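Local coordinates for protein enoyl-CoA hydratase/isomerase (Pseudomonas aeruginosa, PDB 3LAO) that probably hydrates the double bond of enoyl-CoA thioesters, perhaps one with a steroid side chain, as a homotrimer of the crotonase family, at residues Ala130-Gly135 against Phe176-Ala181; Val155-Ala160 against Met184-Glu189. All blocks are in the same frame, centred on the assembly; numbering follows the deposited sequence.

Contact 1: residues Ala130-Gly135 against Phe176-Ala181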
# COMPACT_ATOMS: atom_id res chain seq x y z
N ALA B 130 15.78 -0.48 6.38
CA ALA B 130 16.74 0.08 5.45
C ALA B 130 17.22 1.43 5.95
O ALA B 130 16.43 2.35 6.14
CB ALA B 130 16.12 0.20 4.01
N VAL B 131 18.52 1.53 6.17
CA VAL B 131 19.14 2.78 6.56
C VAL B 131 20.15 3.27 5.52
O VAL B 131 21.03 2.53 5.10
CB VAL B 131 19.86 2.59 7.89
CG1 VAL B 131 20.66 3.82 8.25
CG2 VAL B 131 18.83 2.26 8.97
N ALA B 132 20.03 4.54 5.14
CA ALA B 132 20.91 5.13 4.14
C ALA B 132 21.62 6.39 4.66
O ALA B 132 21.07 7.17 5.44
CB ALA B 132 20.12 5.48 2.87
N ALA B 133 22.85 6.55 4.21
CA ALA B 133 23.64 7.76 4.43
C ALA B 133 23.01 8.90 3.66
O ALA B 133 22.59 8.71 2.51
CB ALA B 133 25.08 7.53 3.94
N ARG B 134 22.89 10.06 4.29
CA ARG B 134 22.51 11.27 3.59
C ARG B 134 23.37 11.42 2.34
O ARG B 134 24.59 11.21 2.39
CB ARG B 134 22.72 12.47 4.49
CG ARG B 134 22.40 13.80 3.89
CD ARG B 134 21.90 14.74 4.99
NE ARG B 134 20.52 14.43 5.36
CZ ARG B 134 20.13 14.02 6.56
NH1 ARG B 134 21.01 13.86 7.55
NH2 ARG B 134 18.84 13.78 6.78
N GLY B 135 22.74 11.74 1.21
CA GLY B 135 23.52 11.89 -0.01
C GLY B 135 23.73 10.61 -0.81
O GLY B 135 24.39 10.63 -1.84
N PHE B 176 17.45 9.96 -7.60
CA PHE B 176 16.94 10.58 -6.37
C PHE B 176 17.89 10.32 -5.26
O PHE B 176 18.76 9.45 -5.38
CB PHE B 176 15.54 10.10 -5.99
CG PHE B 176 15.35 8.59 -6.02
CD1 PHE B 176 15.24 7.93 -7.23
CD2 PHE B 176 15.22 7.87 -4.83
CE1 PHE B 176 15.04 6.57 -7.27
CE2 PHE B 176 15.02 6.52 -4.85
CZ PHE B 176 14.92 5.86 -6.08
N ASP B 177 17.78 11.10 -4.19
CA ASP B 177 18.69 10.91 -3.07
C ASP B 177 17.97 10.28 -1.88
O ASP B 177 16.77 9.98 -1.94
CB ASP B 177 19.46 12.20 -2.69
CG ASP B 177 18.55 13.31 -2.15
OD1 ASP B 177 17.34 13.06 -1.99
OD2 ASP B 177 19.05 14.44 -1.90
N ALA B 178 18.74 10.10 -0.80
CA ALA B 178 18.26 9.49 0.42
C ALA B 178 17.01 10.17 0.98
O ALA B 178 16.12 9.49 1.52
CB ALA B 178 19.35 9.49 1.44
N ASP B 179 16.91 11.49 0.85
CA ASP B 179 15.77 12.16 1.47
C ASP B 179 14.48 11.91 0.70
O ASP B 179 13.39 11.79 1.30
CB ASP B 179 16.05 13.65 1.68
CG ASP B 179 16.89 13.90 2.92
OD1 ASP B 179 17.96 14.54 2.80
OD2 ASP B 179 16.50 13.43 4.01
N GLU B 180 14.62 11.80 -0.62
CA GLU B 180 13.50 11.50 -1.49
C GLU B 180 13.06 10.02 -1.32
O GLU B 180 11.86 9.69 -1.29
CB GLU B 180 13.90 11.83 -2.93
CG GLU B 180 12.82 11.55 -3.99
CD GLU B 180 11.64 12.50 -3.96
OE1 GLU B 180 11.57 13.37 -3.06
OE2 GLU B 180 10.77 12.38 -4.86
N ALA B 181 14.05 9.14 -1.18
CA ALA B 181 13.75 7.75 -0.88
C ALA B 181 12.98 7.59 0.48
O ALA B 181 12.03 6.82 0.56
CB ALA B 181 15.01 6.90 -0.96
O HOH W 1 19.80 12.87 1.04
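Ala178, in the first turn of helix 178-183, points its methyl at the end of strand 129-133, where CB lies 3.5 Å from Ala133 O and 4.3 Å from Ala132 CB. Residues as small as alanine on both sides let the helix come close to the strand; the closest CA atoms, those of Arg134 and Ala178, are 5.6 Å apart. Farther out the contact becomes polar. Arg134 first extends away from its own backbone nitrogen (chi1 178°), then turns twice along the chain, which carries the guanidinium over to Asp179, whose OD1 lies at the edge of the group in a long salt bridge, 3.6 Å from Arg134 NE. Asp179 OD2 faces Arg134 NH2 at 3.6 Å, which sets the carboxylate roughly side-on to the NE/NH2 edge, the two planes only 23° apart. NH1 of the same arginine pairs with Glu192, so the guanidinium is shared between two acids. This is the crotonase fold, and the strand belongs to its main sheet, while the helix follows strand 175-177 of the smaller sheet. Asp177 is the helix N-cap: its OD1 accepts from Glu180 N at 3.3 Å, and weakly from Asp179 N. Gly135, with phi 88°, has a backbone that suits glycine, since a CB would press on the preceding carbonyl. One water accepts from Gly135 N and donates to Asp179 OD1 at 3.0 Å, joining the turn to the helix.

Contact 2: residues Val155-Ala160 against Met184-Glu189; sequences VRFPRA and MRLLTE
The last residues of 155-160, in helix 156-161, meet the chain just as it leaves helix 178-183, with Ala160 and Arg185 closest at 5.6 Å between CA atoms. That exit is a Schellman motif, in which Arg185 takes a positive phi of 70°, and it lies at the trimer interface of this crotonase-family subunit. Apolar groups make up one part of this buried contact. A chi1 of -157° turns the Phe157 ring toward Leu186, and both leucine methyls meet its CD1-CE1 side, Leu186 CD2 at 3.9 Å from Phe157 CD1 and Leu186 CD1 at 3.9 Å from Phe157 CE1. Met184 CE meets the ring edge at Phe157 CZ, 4.2 Å away. The flat ring, the branched leucine and the flexible Met184 chain (selenomethionine here) pack together, with Phe176 against all three. Ala160 is small enough for its CB to sit 3.5 Å from Leu186 CD2. The polar part is Arg185, whose long arm extends across to the end of helix 156-161, while its NH1 donates to Ala160 O of the third subunit; Ala160 O of this chain in turn accepts from Arg185 NH1 of the second subunit. Within the chain the same carbonyl receives two weak bonds, from Arg185 NH2 at 3.0 Å and from Arg185 NE at 3.1 Å.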
# COMPACT_ATOMS: atom_id res chain seq x y z
N VAL B 155 7.20 -4.88 -7.80
CA VAL B 155 6.00 -4.33 -7.21
C VAL B 155 6.29 -3.64 -5.88
O VAL B 155 5.45 -2.86 -5.38
CB VAL B 155 5.03 -5.43 -6.93
CG1 VAL B 155 3.62 -4.99 -7.30
CG2 VAL B 155 5.47 -6.65 -7.70
N ARG B 156 7.44 -3.96 -5.29
CA ARG B 156 7.81 -3.43 -3.99
C ARG B 156 7.90 -1.91 -4.05
O ARG B 156 7.39 -1.20 -3.17
CB ARG B 156 9.10 -4.06 -3.47
CG ARG B 156 8.98 -5.58 -3.42
CD ARG B 156 9.72 -6.22 -2.24
NE ARG B 156 9.55 -7.67 -2.29
CZ ARG B 156 10.46 -8.54 -2.73
NH1 ARG B 156 11.67 -8.13 -3.15
NH2 ARG B 156 10.15 -9.84 -2.76
N PHE B 157 8.52 -1.41 -5.11
CA PHE B 157 8.64 0.03 -5.29
C PHE B 157 7.24 0.72 -5.25
O PHE B 157 7.00 1.61 -4.42
CB PHE B 157 9.42 0.31 -6.57
CG PHE B 157 10.08 1.66 -6.60
CD1 PHE B 157 9.53 2.74 -5.93
CD2 PHE B 157 11.23 1.86 -7.35
CE1 PHE B 157 10.11 3.98 -5.97
CE2 PHE B 157 11.82 3.11 -7.41
CZ PHE B 157 11.25 4.17 -6.72
N PRO B 158 6.28 0.27 -6.10
CA PRO B 158 4.95 0.91 -6.04
C PRO B 158 4.23 0.69 -4.72
O PRO B 158 3.54 1.61 -4.29
CB PRO B 158 4.17 0.25 -7.18
CG PRO B 158 5.22 -0.34 -8.10
CD PRO B 158 6.46 -0.57 -7.31
N ARG B 159 4.36 -0.49 -4.10
CA ARG B 159 3.83 -0.74 -2.75
C ARG B 159 4.37 0.25 -1.75
O ARG B 159 3.59 0.84 -1.02
CB ARG B 159 4.12 -2.17 -2.26
CG ARG B 159 3.48 -3.24 -3.10
CD ARG B 159 1.99 -2.96 -3.31
NE ARG B 159 1.36 -3.95 -4.17
CZ ARG B 159 0.65 -3.66 -5.25
NH1 ARG B 159 0.13 -4.64 -5.96
NH2 ARG B 159 0.45 -2.39 -5.62
N ALA B 160 5.69 0.48 -1.74
CA ALA B 160 6.22 1.48 -0.84
C ALA B 160 5.78 2.88 -1.25
O ALA B 160 5.16 3.60 -0.46
CB ALA B 160 7.71 1.40 -0.75
N MSE B 184 9.33 8.60 0.18
CA MSE B 184 8.55 7.62 -0.53
C MSE B 184 8.50 6.31 0.24
O MSE B 184 7.97 5.32 -0.27
CB MSE B 184 9.19 7.35 -1.91
CG MSE B 184 9.13 8.51 -2.90
SE MSE B 184 9.73 8.05 -4.77
CE MSE B 184 11.60 7.59 -4.36
N ARG B 185 9.07 6.29 1.45
CA ARG B 185 8.99 5.11 2.34
C ARG B 185 9.80 3.90 1.86
O ARG B 185 9.41 2.75 2.08
CB ARG B 185 7.52 4.70 2.54
CG ARG B 185 6.79 5.73 3.38
CD ARG B 185 5.29 5.44 3.44
NE ARG B 185 4.87 4.33 2.59
CZ ARG B 185 3.64 3.79 2.61
NH1 ARG B 185 2.71 4.28 3.46
NH2 ARG B 185 3.32 2.77 1.80
N LEU B 186 10.91 4.15 1.20
CA LEU B 186 11.81 3.07 0.82
C LEU B 186 12.86 2.84 1.92
O LEU B 186 13.46 1.79 2.01
CB LEU B 186 12.47 3.34 -0.53
CG LEU B 186 11.59 3.83 -1.69
CD1 LEU B 186 12.46 4.23 -2.85
CD2 LEU B 186 10.61 2.80 -2.17
N LEU B 187 13.06 3.83 2.77
CA LEU B 187 14.09 3.75 3.80
C LEU B 187 13.37 3.83 5.08
O LEU B 187 12.26 4.35 5.12
CB LEU B 187 14.98 4.99 3.76
CG LEU B 187 15.76 4.92 2.47
CD1 LEU B 187 16.68 6.12 2.30
CD2 LEU B 187 16.54 3.64 2.56
N THR B 188 14.00 3.35 6.14
CA THR B 188 13.43 3.46 7.45
C THR B 188 13.95 4.75 8.01
O THR B 188 13.24 5.48 8.70
CB THR B 188 13.92 2.30 8.35
OG1 THR B 188 13.86 1.06 7.63
CG2 THR B 188 13.09 2.20 9.63
N GLU B 189 15.21 5.05 7.70
CA GLU B 189 15.87 6.21 8.30
C GLU B 189 17.02 6.75 7.44
O GLU B 189 17.75 5.99 6.79
CB GLU B 189 16.39 5.85 9.69
CG GLU B 189 16.73 7.08 10.54
CD GLU B 189 17.15 6.71 11.96
OE1 GLU B 189 16.60 5.73 12.51
OE2 GLU B 189 18.03 7.39 12.54

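How the contacts relate
The segments alternate along the chain, 130-135, 155-160, 176-181 and then 184-189, so the two contacts interlock, their centres 12 Å apart. Helix 178-183 connects them: it begins in contact 1 and runs out into the loop of contact 2, where Ala181 O lies 3.0 Å from Leu186 N. The loop then enters strand 189-191, which lies parallel to strand 129-133 and is outermost within this chain in the six-stranded sheet, and Ala130 O lies 2.6 Å from Thr188 N. Leu187 packs on Ala132 and Ala178, bridging strand and helix. Contact 1 is partly exposed, at the end of the strand, whereas contact 2 is buried and reaches neighbouring subunits of the trimer.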